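Local coordinates for protein NtrC family transcriptional regulator (Clostridium acetobutylicum ATCC 824, PDB 2Q5C) that probably acts as a sigma-54-associated, ATP-dependent transcriptional activator that binds specific DNA, this chain being its amino-terminal PrpR-type domain, at residues I32-S37 against S42-G47; L17-K22 against S168-L173; T133-V138 against K144-G149; R85-A90 against N95-I100; F81-A86 against S105-H110. All blocks are in the same frame, centred on the assembly; numbering follows the deposited sequence. Where two conformers were deposited one is given.

Overall arrangement
The chain folds into two Rossmann-like lobes, each with a four-stranded parallel sheet of strand order 2-1-3-4. Contact 1 seats helix 38-48 on the edge strand of the first sheet, and contact 2, with its centre about 17 Å away, joins helices 14-27 and 170-187 beside the same sheet. Contacts 5, 4 and 3 belong to the second lobe. Contacts 4 and 5 share helix 80-90 and have centres about 9 Å apart, while contacts 3 and 4 reach neighbouring strands, 145-148 and 96-102. Contact 2 closes a loop of about 145 residues that encloses the other four, so the first lobe is completed by the last helix of the chain.

Contact 1 (I32-S37 against S42-G47); sequences ITKTAS and SKIAFG. With SO4 (sulfate ion), chain F; SO4 (sulfate ion), chain D.
A36 and I44 make the tight end of this contact, where strand 30-35, at the edge of the first sheet, receives helix 38-48, the helix that follows it in a beta-alpha-beta crossover to strand 54-58. I44 leans out of the helix with both branches at work. Its longer arm, extended beyond CG1 (chi2 161°), carries CD1 to 3.5 Å from A36 CB, and the methyl of A36 points toward the helix. The other branch, CG2, rests 3.8 Å from K34 CG, the two side chains meeting at a slant. A36 is buried and also meets I10 of the neighbouring strand 6-11.

Against this packed end, the side of K34, partly exposed, and T35, exposed, is open and polar. K34 starts toward the helix, but a bend at chi2 (-73°) swings the rest of its chain away, and K34 NZ donates a hydrogen bond to O3 of one sulfate ion at 2.9 Å. A second sulfate lies along the outer edge of the strand. It accepts the backbone hydrogen of T35 in a nearly straight bond (174°), with T35 N 2.9 Å from its O1. On the inner edge, the backbone of K34 is paired with L9 and S11 instead.

No hydrogen bond joins the two segments, whose contact is apolar; earlier in the same helix, R40 does reach back to T35 O. The sulfates, probably from the crystallisation liquor, suggest that the outer edge of the strand can offer an N-H, and K34 a positive charge, to an anion, without pointing to a natural ligand.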
# COMPACT_ATOMS: atom_id res chain seq x y z
N ILE A 32 -3.73 6.26 -16.01
CA ILE A 32 -4.73 6.96 -15.22
C ILE A 32 -4.21 6.87 -13.80
O ILE A 32 -3.81 5.79 -13.37
CB ILE A 32 -6.13 6.30 -15.33
CG1 ILE A 32 -6.67 6.40 -16.77
CG2 ILE A 32 -7.10 6.99 -14.38
CD1 ILE A 32 -6.25 5.26 -17.72
N THR A 33 -4.16 7.97 -13.07
CA THR A 33 -3.78 7.93 -11.65
C THR A 33 -4.88 8.54 -10.81
O THR A 33 -5.51 9.53 -11.21
CB THR A 33 -2.46 8.66 -11.37
OG1 THR A 33 -2.58 10.02 -11.79
CG2 THR A 33 -1.30 8.01 -12.09
N LYS A 34 -5.15 7.92 -9.65
CA LYS A 34 -6.16 8.42 -8.73
C LYS A 34 -5.63 8.25 -7.32
O LYS A 34 -5.00 7.24 -6.98
CB LYS A 34 -7.49 7.65 -8.85
CG LYS A 34 -8.10 7.69 -10.26
CD LYS A 34 -8.71 9.07 -10.61
CE LYS A 34 -9.30 9.07 -12.01
NZ LYS A 34 -9.62 10.46 -12.54
N THR A 35 -5.88 9.25 -6.48
CA THR A 35 -5.37 9.24 -5.13
C THR A 35 -6.46 8.78 -4.20
O THR A 35 -7.44 9.52 -3.96
CB THR A 35 -4.88 10.67 -4.75
OG1 THR A 35 -3.85 11.06 -5.67
CG2 THR A 35 -4.33 10.70 -3.32
N ALA A 36 -6.32 7.55 -3.70
CA ALA A 36 -7.36 6.98 -2.84
C ALA A 36 -6.88 5.70 -2.20
O ALA A 36 -5.90 5.12 -2.64
CB ALA A 36 -8.62 6.67 -3.69
N SER A 37 -7.61 5.25 -1.16
CA SER A 37 -7.35 3.94 -0.56
C SER A 37 -8.66 3.26 -0.13
O SER A 37 -9.72 3.91 -0.02
CB SER A 37 -6.44 4.08 0.69
OG SER A 37 -7.16 4.72 1.74
N SER A 42 -12.09 1.58 -3.88
CA SER A 42 -12.93 0.58 -4.57
C SER A 42 -14.07 1.26 -5.33
O SER A 42 -14.42 0.82 -6.43
CB SER A 42 -13.44 -0.47 -3.58
OG SER A 42 -14.46 0.01 -2.75
N LYS A 43 -14.62 2.35 -4.81
CA LYS A 43 -15.66 3.10 -5.54
C LYS A 43 -15.10 3.73 -6.82
O LYS A 43 -15.71 3.69 -7.89
CB LYS A 43 -16.29 4.17 -4.64
CG LYS A 43 -17.35 4.99 -5.38
CD LYS A 43 -18.08 5.92 -4.44
CE LYS A 43 -19.15 6.73 -5.20
NZ LYS A 43 -19.99 7.53 -4.21
N ILE A 44 -13.90 4.31 -6.72
CA ILE A 44 -13.26 4.89 -7.91
C ILE A 44 -12.92 3.79 -8.92
O ILE A 44 -13.17 3.95 -10.13
CB ILE A 44 -12.01 5.68 -7.48
CG1 ILE A 44 -12.40 6.94 -6.72
CG2 ILE A 44 -11.14 6.03 -8.70
CD1 ILE A 44 -11.24 7.52 -5.89
N ALA A 45 -12.39 2.65 -8.46
CA ALA A 45 -12.11 1.52 -9.35
C ALA A 45 -13.38 1.02 -10.04
O ALA A 45 -13.37 0.76 -11.25
CB ALA A 45 -11.46 0.41 -8.59
N PHE A 46 -14.45 0.91 -9.28
CA PHE A 46 -15.71 0.44 -9.84
C PHE A 46 -16.16 1.39 -10.95
O PHE A 46 -16.61 0.95 -12.01
CB PHE A 46 -16.77 0.34 -8.73
CG PHE A 46 -18.03 -0.30 -9.19
CD1 PHE A 46 -18.21 -1.67 -9.04
CD2 PHE A 46 -19.02 0.46 -9.82
CE1 PHE A 46 -19.41 -2.29 -9.50
CE2 PHE A 46 -20.20 -0.14 -10.29
CZ PHE A 46 -20.38 -1.51 -10.13
N GLY A 47 -16.00 2.68 -10.72
CA GLY A 47 -16.42 3.71 -11.70
C GLY A 47 -15.57 3.68 -12.96
O GLY A 47 -16.03 4.07 -14.03
S SO4 F . -6.82 12.49 -8.01
O1 SO4 F . -7.59 11.36 -7.49
O2 SO4 F . -7.04 13.66 -7.16
O3 SO4 F . -5.39 12.19 -8.01
O4 SO4 F . -7.28 12.78 -9.38
S SO4 D . -12.69 9.83 -14.72
O1 SO4 D . -13.04 9.78 -13.30
O2 SO4 D . -13.24 11.07 -15.26
O3 SO4 D . -11.25 9.80 -14.86
O4 SO4 D . -13.26 8.67 -15.41

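Contact 2 (L17-K22 against S168-L173); sequences LNLFPK and SGEESL
L19 and L173 lie alongside each other, running opposite ways, between two helices on one side of a Rossmann-like lobe: helix 14-27, which follows its first strand, and helix 170-187, the last of the chain. Their conformations match. In each, CG is anti to the backbone N (chi1 175° in L19, -177° in L173), which sends the isobutyl group out across the interface. The methyls meet with L19 CD2 4.0 Å from L173 CD2.

That same methyl of L19 also presses on the first turn of the partner helix, where L19 CD2 is 3.8 Å from E170 CB; here the two side chains stand roughly perpendicular. L173 turns its other methyl toward F20, again nearly at 90°, and so wedges between L19 and the aromatic ring. Beyond it L173 reaches L16, L23 and I76, while F20 packs on strands 6-11 and 30-35, which links the C-terminal helix to the interior of the lobe. G169 is the N-cap of helix 170-187, and E170 directs its carboxylate to a salt bridge with R174. On the buried side, F20 CD1 approaches L173 CD1 obliquely to the ring, at 4.1 Å.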
# COMPACT_ATOMS: atom_id res chain seq x y z
N LEU A 17 2.72 7.68 -7.85
CA LEU A 17 1.80 8.36 -8.75
C LEU A 17 2.54 9.19 -9.77
O LEU A 17 2.13 9.24 -10.92
CB LEU A 17 0.78 9.23 -7.98
CG LEU A 17 -0.19 8.44 -7.08
CD1 LEU A 17 -0.88 9.33 -6.04
CD2 LEU A 17 -1.24 7.69 -7.92
N ASN A 18 3.65 9.83 -9.38
CA ASN A 18 4.40 10.61 -10.36
C ASN A 18 5.28 9.77 -11.28
O ASN A 18 5.57 10.16 -12.42
CB ASN A 18 5.25 11.68 -9.67
CG ASN A 18 4.41 12.69 -8.91
OD1 ASN A 18 4.75 13.07 -7.78
ND2 ASN A 18 3.32 13.14 -9.52
N LEU A 19 5.72 8.61 -10.81
CA LEU A 19 6.50 7.71 -11.64
C LEU A 19 5.65 7.02 -12.74
O LEU A 19 6.11 6.76 -13.85
CB LEU A 19 7.17 6.66 -10.76
CG LEU A 19 7.94 5.54 -11.45
CD1 LEU A 19 9.12 6.11 -12.30
CD2 LEU A 19 8.47 4.57 -10.40
N PHE A 20 4.40 6.70 -12.38
CA PHE A 20 3.60 5.83 -13.24
C PHE A 20 3.45 6.35 -14.69
O PHE A 20 3.62 5.58 -15.63
CB PHE A 20 2.26 5.60 -12.53
CG PHE A 20 1.33 4.60 -13.20
CD1 PHE A 20 1.65 3.25 -13.21
CD2 PHE A 20 0.10 4.99 -13.73
CE1 PHE A 20 0.78 2.32 -13.79
CE2 PHE A 20 -0.78 4.05 -14.30
CZ PHE A 20 -0.42 2.73 -14.31
N PRO A 21 3.14 7.65 -14.89
CA PRO A 21 3.05 8.11 -16.28
C PRO A 21 4.36 8.04 -17.05
O PRO A 21 4.34 7.95 -18.28
CB PRO A 21 2.61 9.58 -16.16
CG PRO A 21 2.21 9.78 -14.79
CD PRO A 21 2.73 8.69 -13.92
N LYS A 22 5.49 8.09 -16.35
CA LYS A 22 6.79 7.94 -17.01
C LYS A 22 6.97 6.53 -17.49
O LYS A 22 7.44 6.30 -18.62
CB LYS A 22 7.95 8.34 -16.09
CG LYS A 22 7.83 9.76 -15.59
CD LYS A 22 8.89 10.04 -14.54
CE LYS A 22 8.63 11.36 -13.84
NZ LYS A 22 9.67 11.63 -12.83
N SER A 168 6.70 2.05 -1.39
CA SER A 168 6.97 1.11 -2.45
C SER A 168 7.94 1.82 -3.35
O SER A 168 8.10 3.05 -3.30
CB SER A 168 5.69 0.84 -3.24
OG SER A 168 5.97 -0.13 -4.22
N GLY A 169 8.57 1.06 -4.21
CA GLY A 169 9.57 1.64 -5.08
C GLY A 169 9.36 1.32 -6.54
O GLY A 169 8.37 0.70 -6.94
N GLU A 170 10.32 1.75 -7.33
CA GLU A 170 10.28 1.59 -8.78
C GLU A 170 10.23 0.15 -9.23
O GLU A 170 9.43 -0.20 -10.11
CB GLU A 170 11.45 2.34 -9.45
CG GLU A 170 11.55 2.06 -10.94
CD GLU A 170 12.47 3.00 -11.65
OE1 GLU A 170 12.93 3.96 -11.00
OE2 GLU A 170 12.70 2.76 -12.86
N GLU A 171 11.06 -0.71 -8.66
CA GLU A 171 11.08 -2.07 -9.14
C GLU A 171 9.74 -2.76 -8.90
O GLU A 171 9.24 -3.48 -9.77
CB GLU A 171 12.25 -2.84 -8.51
CG GLU A 171 12.42 -4.25 -9.03
CD GLU A 171 12.77 -4.35 -10.53
OE1 GLU A 171 13.25 -3.36 -11.15
OE2 GLU A 171 12.56 -5.46 -11.08
N SER A 172 9.13 -2.53 -7.74
CA SER A 172 7.82 -3.10 -7.43
C SER A 172 6.75 -2.62 -8.43
O SER A 172 5.88 -3.40 -8.90
CB SER A 172 7.42 -2.70 -5.99
OG SER A 172 8.23 -3.40 -5.04
N LEU A 173 6.80 -1.35 -8.80
CA LEU A 173 5.82 -0.82 -9.74
C LEU A 173 6.07 -1.36 -11.14
O LEU A 173 5.10 -1.72 -11.82
CB LEU A 173 5.83 0.71 -9.72
CG LEU A 173 4.79 1.38 -10.63
CD1 LEU A 173 3.36 0.88 -10.32
CD2 LEU A 173 4.87 2.90 -10.47

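Contact 3 (T133-V138 against K144-G149); sequences TLISKV and KIVVSG
S148 OG makes a hydrogen bond to I100 O, the hydroxyl of S148 reaching across to the next strand of the sheet. Backbone pairing continues beside it, where V147 is bonded to A98. These bonds fix strand 145-148 against strand 96-102 and leave V146 aimed at helix 131-140.

The contact with that helix converges on a single methyl. V146 CG2, set beside the backbone N with CG1 anti to it (chi1 172°), receives two helix residues one turn apart. V138 points toward the strand, and its CG1 comes to 3.9 Å from V146 CG2. I135 leaves the helix at an angle and bends at chi2 (-57°), which brings its CD1 to 4.2 Å from V146 CG2. Both helix side chains approach V146 obliquely. All three residues are buried: I135 and V146 also touch I100 and A156, and V138 lies on F123 of strand 119-125.

Helix 131-140 thus serves as the connection of a beta-alpha-beta crossover, running from edge strand 119-125 over strand 96-102 to strand 145-148. No hydrogen bond crosses between the two segments. The chemistry implies a division of labour, with polar bonds aligning the strands while branched aliphatic methyls hold the helix on the sheet.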
# COMPACT_ATOMS: atom_id res chain seq x y z
N THR A 133 -9.86 2.07 15.90
CA THR A 133 -9.79 1.33 17.18
C THR A 133 -8.38 0.81 17.42
O THR A 133 -7.85 0.84 18.53
CB THR A 133 -10.79 0.15 17.19
OG1 THR A 133 -12.10 0.67 17.01
CG2 THR A 133 -10.71 -0.66 18.49
N LEU A 134 -7.76 0.28 16.37
CA LEU A 134 -6.42 -0.21 16.48
C LEU A 134 -5.42 0.86 16.89
O LEU A 134 -4.52 0.58 17.68
CB LEU A 134 -6.04 -0.85 15.15
CG LEU A 134 -4.83 -1.76 15.25
CD1 LEU A 134 -5.07 -2.85 16.31
CD2 LEU A 134 -4.58 -2.38 13.88
N ILE A 135 -5.56 2.06 16.34
CA ILE A 135 -4.71 3.21 16.72
C ILE A 135 -4.92 3.54 18.21
O ILE A 135 -3.95 3.74 18.95
CB ILE A 135 -4.89 4.43 15.77
CG1 ILE A 135 -4.33 4.08 14.37
CG2 ILE A 135 -4.24 5.70 16.32
CD1 ILE A 135 -2.85 3.65 14.38
N SER A 136 -6.17 3.55 18.65
CA SER A 136 -6.42 3.71 20.09
C SER A 136 -5.75 2.64 20.91
O SER A 136 -5.19 2.94 21.98
CB SER A 136 -7.92 3.69 20.37
OG SER A 136 -8.51 4.89 19.88
N LYS A 137 -5.77 1.40 20.45
CA LYS A 137 -5.09 0.34 21.16
C LYS A 137 -3.60 0.64 21.29
O LYS A 137 -3.01 0.44 22.34
CB LYS A 137 -5.31 -1.03 20.48
CG LYS A 137 -4.90 -2.16 21.36
CD LYS A 137 -5.18 -3.50 20.70
CE LYS A 137 -4.85 -4.60 21.64
NZ LYS A 137 -5.16 -5.93 21.02
N VAL A 138 -2.96 1.08 20.21
CA VAL A 138 -1.56 1.47 20.26
C VAL A 138 -1.26 2.44 21.40
O VAL A 138 -0.30 2.22 22.15
CB VAL A 138 -1.11 2.07 18.90
CG1 VAL A 138 0.34 2.61 18.97
CG2 VAL A 138 -1.23 0.98 17.81
N LYS A 144 4.29 5.33 20.90
CA LYS A 144 4.14 6.64 20.31
C LYS A 144 4.46 6.71 18.81
O LYS A 144 4.33 7.77 18.22
CB LYS A 144 5.02 7.65 21.06
CG LYS A 144 4.75 7.63 22.58
CD LYS A 144 5.41 8.77 23.29
CE LYS A 144 5.03 8.75 24.77
NZ LYS A 144 5.28 7.40 25.38
N ILE A 145 4.86 5.57 18.24
CA ILE A 145 5.36 5.54 16.86
C ILE A 145 4.68 4.37 16.15
O ILE A 145 4.70 3.26 16.64
CB ILE A 145 6.87 5.31 16.83
CG1 ILE A 145 7.63 6.33 17.71
CG2 ILE A 145 7.40 5.38 15.38
CD1 ILE A 145 9.02 5.91 18.07
N VAL A 146 4.09 4.67 14.99
CA VAL A 146 3.39 3.64 14.20
C VAL A 146 4.02 3.55 12.80
O VAL A 146 4.18 4.58 12.13
CB VAL A 146 1.91 4.01 14.04
CG1 VAL A 146 1.21 3.07 13.05
CG2 VAL A 146 1.21 3.95 15.38
N VAL A 147 4.33 2.32 12.37
CA VAL A 147 4.89 2.04 11.02
C VAL A 147 3.84 1.20 10.32
O VAL A 147 3.48 0.13 10.80
CB VAL A 147 6.18 1.25 11.14
CG1 VAL A 147 6.74 0.90 9.75
CG2 VAL A 147 7.20 2.04 11.90
N SER A 148 3.31 1.71 9.21
CA SER A 148 2.25 1.01 8.51
C SER A 148 2.03 1.66 7.16
O SER A 148 2.79 2.53 6.72
CB SER A 148 0.94 1.08 9.33
OG SER A 148 -0.04 0.13 8.89
N GLY A 149 0.96 1.24 6.50
CA GLY A 149 0.51 1.94 5.30
C GLY A 149 -0.08 3.31 5.59
O GLY A 149 -0.38 3.67 6.74

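Contact 4 (R85-A90 against N95-I100); sequences RAVYNA and NELALI
Helix 80-90 leads into strand 96-102, the first strand of the second Rossmann-like lobe, and folds back over it so that V87 and A90 both rest on L97. The helix offers two small residues from neighbouring turns, and the strand answers with one leucine pointing toward them. L97 CD1 does the touching, and its closer partner is V87 CG1, at 3.7 Å. V87 has CG1 anti to the backbone N (chi1 171°), the branch that reaches the leucine, and the axes of the two side chains are inclined to each other. A90 points toward the strand as well, but A90 CB stands farther off, 4.3 Å from L97 CD1.

The second methyl of L97 turns along the sheet instead, where it packs on I145 of the adjoining strand 145-148. V147 of the same strand packs against A86 and A90, so the underside of helix 80-90 spans both strands. A98 and I100 point to the other face of the sheet and pack on helix 131-140. At the start of the strand, E96 forms a salt bridge with K119.

All three touching residues are buried, and no polar atom bridges the two segments. The seat of the helix on this strand is therefore purely apolar, held by the methyl-to-methyl packing of V87, A90 and L97.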
# COMPACT_ATOMS: atom_id res chain seq x y z
N ARG A 85 13.10 -0.51 5.55
CA ARG A 85 13.39 0.92 5.31
C ARG A 85 12.54 1.81 6.22
O ARG A 85 13.04 2.79 6.80
CB ARG A 85 13.04 1.31 3.87
CG ARG A 85 14.02 0.89 2.79
CD ARG A 85 13.40 1.18 1.44
NE ARG A 85 14.42 1.30 0.39
CZ ARG A 85 14.15 1.30 -0.92
NH1 ARG A 85 12.92 1.19 -1.35
NH2 ARG A 85 15.16 1.39 -1.79
N ALA A 86 11.26 1.46 6.38
CA ALA A 86 10.38 2.28 7.20
C ALA A 86 10.76 2.19 8.66
O ALA A 86 10.77 3.23 9.35
CB ALA A 86 8.93 1.90 6.98
N VAL A 87 11.06 1.01 9.16
CA VAL A 87 11.45 0.87 10.57
C VAL A 87 12.75 1.63 10.82
O VAL A 87 12.91 2.34 11.83
CB VAL A 87 11.58 -0.59 10.94
CG1 VAL A 87 12.22 -0.72 12.36
CG2 VAL A 87 10.22 -1.27 10.87
N TYR A 88 13.71 1.49 9.93
CA TYR A 88 14.95 2.22 10.03
C TYR A 88 14.71 3.73 10.13
O TYR A 88 15.31 4.40 10.98
CB TYR A 88 15.82 1.85 8.83
CG TYR A 88 17.02 2.70 8.65
CD1 TYR A 88 18.10 2.55 9.50
CD2 TYR A 88 17.08 3.65 7.64
CE1 TYR A 88 19.23 3.35 9.36
CE2 TYR A 88 18.22 4.44 7.48
CZ TYR A 88 19.28 4.27 8.34
OH TYR A 88 20.41 5.05 8.23
N ASN A 89 13.83 4.28 9.31
CA ASN A 89 13.54 5.70 9.35
C ASN A 89 12.81 6.08 10.63
O ASN A 89 13.09 7.14 11.21
CB ASN A 89 12.65 6.08 8.18
CG ASN A 89 13.40 6.16 6.88
OD1 ASN A 89 14.57 6.52 6.84
ND2 ASN A 89 12.70 5.88 5.79
N ALA A 90 11.92 5.21 11.10
CA ALA A 90 11.11 5.50 12.30
C ALA A 90 11.94 5.57 13.57
O ALA A 90 11.51 6.18 14.56
CB ALA A 90 10.00 4.46 12.45
N ASN A 95 12.83 4.04 19.96
CA ASN A 95 13.07 2.62 19.63
C ASN A 95 11.89 1.67 19.79
O ASN A 95 11.98 0.52 19.36
CB ASN A 95 14.31 2.06 20.36
CG ASN A 95 14.39 2.48 21.81
OD1 ASN A 95 13.44 2.33 22.57
ND2 ASN A 95 15.54 3.01 22.20
N GLU A 96 10.80 2.14 20.40
CA GLU A 96 9.63 1.28 20.60
C GLU A 96 8.54 1.66 19.62
O GLU A 96 8.06 2.77 19.62
CB GLU A 96 9.12 1.29 22.06
CG GLU A 96 7.83 0.46 22.16
CD GLU A 96 7.41 0.05 23.58
OE1 GLU A 96 7.58 0.86 24.53
OE2 GLU A 96 6.89 -1.08 23.73
N LEU A 97 8.17 0.71 18.77
CA LEU A 97 7.27 1.00 17.65
C LEU A 97 6.13 0.02 17.57
O LEU A 97 6.26 -1.12 18.00
CB LEU A 97 8.07 0.87 16.33
CG LEU A 97 9.52 1.34 16.27
CD1 LEU A 97 10.15 0.99 14.93
CD2 LEU A 97 9.59 2.82 16.49
N ALA A 98 5.02 0.46 16.98
CA ALA A 98 3.95 -0.46 16.57
C ALA A 98 4.08 -0.68 15.08
O ALA A 98 4.14 0.30 14.34
CB ALA A 98 2.57 0.12 16.88
N LEU A 99 4.11 -1.93 14.66
CA LEU A 99 4.10 -2.24 13.23
C LEU A 99 2.73 -2.81 12.94
O LEU A 99 2.34 -3.84 13.51
CB LEU A 99 5.18 -3.28 12.96
CG LEU A 99 5.30 -3.78 11.51
CD1 LEU A 99 5.65 -2.64 10.57
CD2 LEU A 99 6.37 -4.84 11.51
N ILE A 100 1.99 -2.14 12.05
CA ILE A 100 0.62 -2.52 11.78
C ILE A 100 0.52 -3.08 10.37
O ILE A 100 0.89 -2.40 9.40
CB ILE A 100 -0.38 -1.35 12.00
CG1 ILE A 100 -0.30 -0.88 13.47
CG2 ILE A 100 -1.81 -1.76 11.60
CD1 ILE A 100 -1.22 0.24 13.85

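Contact 5 (F81-A86 against S105-H110); sequences FDTMRA and SIVDKH
V107 and T83 bury the most surface here, followed by M84, with I106 a lesser partner. T83 points from helix 80-90 toward the loop that follows strand 96-102. Its methyl is anti to the backbone N (OG1 chi1 -62°), and T83 CG2 presses against V107 CG1 at 3.5 Å. That CG1 lies between the backbone N and the carbonyl carbon of V107 (chi1 56°), where it projects at the helix. The other branch of the valine meets M84, whose SD, in one of its two conformers, is 4.3 Å from V107 CG2.

The hydroxyl of T83 faces the other residue of the loop: T83 OG1 is 4.1 Å from I106 CG2, a plain packing contact. Its polar need is met by a hydrogen bond to the carbonyl oxygen of T79, just before the helix. T83 also bears on L99, so it is packed from the sheet as well as from the loop.

After V107 the chain enters helix 109-116. D108 is the N-cap, its OD1 accepting a hydrogen bond from E111 N. The loop covered by helix 80-90 is the turn from strand to helix in a beta-alpha-beta unit, 96-102, 109-116 and 119-125, as in Rossmann-like alpha/beta folds.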
# COMPACT_ATOMS: atom_id res chain seq x y z
N PHE A 81 11.94 -5.58 2.48
CA PHE A 81 12.90 -4.46 2.50
C PHE A 81 12.15 -3.11 2.60
O PHE A 81 12.64 -2.18 3.26
CB PHE A 81 13.77 -4.48 1.24
CG PHE A 81 14.94 -3.55 1.31
CD1 PHE A 81 15.97 -3.80 2.19
CD2 PHE A 81 15.04 -2.47 0.45
CE1 PHE A 81 17.08 -2.95 2.25
CE2 PHE A 81 16.15 -1.63 0.49
CZ PHE A 81 17.16 -1.87 1.39
N ASP A 82 10.98 -2.99 1.98
CA ASP A 82 10.15 -1.78 2.15
C ASP A 82 9.88 -1.58 3.65
O ASP A 82 9.94 -0.45 4.18
CB ASP A 82 8.77 -1.94 1.49
CG ASP A 82 8.80 -1.97 -0.05
OD1 ASP A 82 9.67 -1.31 -0.65
OD2 ASP A 82 7.87 -2.63 -0.59
N THR A 83 9.54 -2.67 4.34
CA THR A 83 9.24 -2.58 5.79
C THR A 83 10.49 -2.19 6.58
O THR A 83 10.43 -1.33 7.46
CB THR A 83 8.68 -3.91 6.27
OG1 THR A 83 7.46 -4.17 5.56
CG2 THR A 83 8.32 -3.81 7.76
N MET A 84 11.63 -2.80 6.28
CA MET A 84 12.84 -2.47 7.00
C MET A 84 13.19 -1.02 6.79
O MET A 84 13.53 -0.34 7.76
CB MET A 84 13.99 -3.37 6.56
CG MET A 84 13.73 -4.83 6.82
SD MET A 84 13.37 -5.22 8.56
CE MET A 84 15.03 -5.20 9.27
N ARG A 85 13.10 -0.51 5.55
CA ARG A 85 13.39 0.92 5.31
C ARG A 85 12.54 1.81 6.22
O ARG A 85 13.04 2.79 6.80
CB ARG A 85 13.04 1.31 3.87
CG ARG A 85 14.02 0.89 2.79
CD ARG A 85 13.40 1.18 1.44
NE ARG A 85 14.42 1.30 0.39
CZ ARG A 85 14.15 1.30 -0.92
NH1 ARG A 85 12.92 1.19 -1.35
NH2 ARG A 85 15.16 1.39 -1.79
N ALA A 86 11.26 1.46 6.38
CA ALA A 86 10.38 2.28 7.20
C ALA A 86 10.76 2.19 8.66
O ALA A 86 10.77 3.23 9.35
CB ALA A 86 8.93 1.90 6.98
N SER A 105 1.66 -10.74 8.74
CA SER A 105 3.00 -10.16 8.77
C SER A 105 3.69 -10.25 7.41
O SER A 105 3.52 -11.24 6.70
CB SER A 105 3.87 -10.91 9.78
OG SER A 105 3.20 -11.02 11.03
N ILE A 106 4.45 -9.22 7.07
CA ILE A 106 5.31 -9.25 5.88
C ILE A 106 6.73 -9.74 6.25
O ILE A 106 7.33 -10.57 5.56
CB ILE A 106 5.38 -7.85 5.21
CG1 ILE A 106 4.03 -7.47 4.61
CG2 ILE A 106 6.42 -7.83 4.12
CD1 ILE A 106 3.16 -6.58 5.50
N VAL A 107 7.25 -9.17 7.33
CA VAL A 107 8.56 -9.55 7.83
C VAL A 107 8.33 -10.09 9.24
O VAL A 107 7.41 -9.66 9.94
CB VAL A 107 9.56 -8.33 7.77
CG1 VAL A 107 9.00 -7.17 8.52
CG2 VAL A 107 10.93 -8.72 8.27
N ASP A 108 9.15 -11.05 9.67
CA ASP A 108 9.08 -11.51 11.05
C ASP A 108 9.52 -10.37 11.99
O ASP A 108 10.63 -9.83 11.85
CB ASP A 108 9.95 -12.76 11.18
CG ASP A 108 9.90 -13.36 12.55
OD1 ASP A 108 10.47 -12.76 13.48
OD2 ASP A 108 9.30 -14.45 12.70
N LYS A 109 8.62 -10.03 12.91
CA LYS A 109 8.80 -8.93 13.86
C LYS A 109 10.09 -9.10 14.64
O LYS A 109 10.89 -8.15 14.78
CB LYS A 109 7.59 -8.84 14.79
CG LYS A 109 7.84 -8.15 16.11
CD LYS A 109 6.65 -8.38 17.02
CE LYS A 109 7.08 -9.02 18.31
NZ LYS A 109 8.27 -8.37 18.94
N HIS A 110 10.31 -10.32 15.13
CA HIS A 110 11.50 -10.62 15.93
C HIS A 110 12.78 -10.44 15.14
O HIS A 110 13.80 -10.00 15.67
CB HIS A 110 11.45 -12.03 16.51
CG HIS A 110 10.27 -12.30 17.39
ND1 HIS A 110 10.09 -11.69 18.61
CD2 HIS A 110 9.24 -13.15 17.23
CE1 HIS A 110 8.98 -12.15 19.16
NE2 HIS A 110 8.44 -13.02 18.34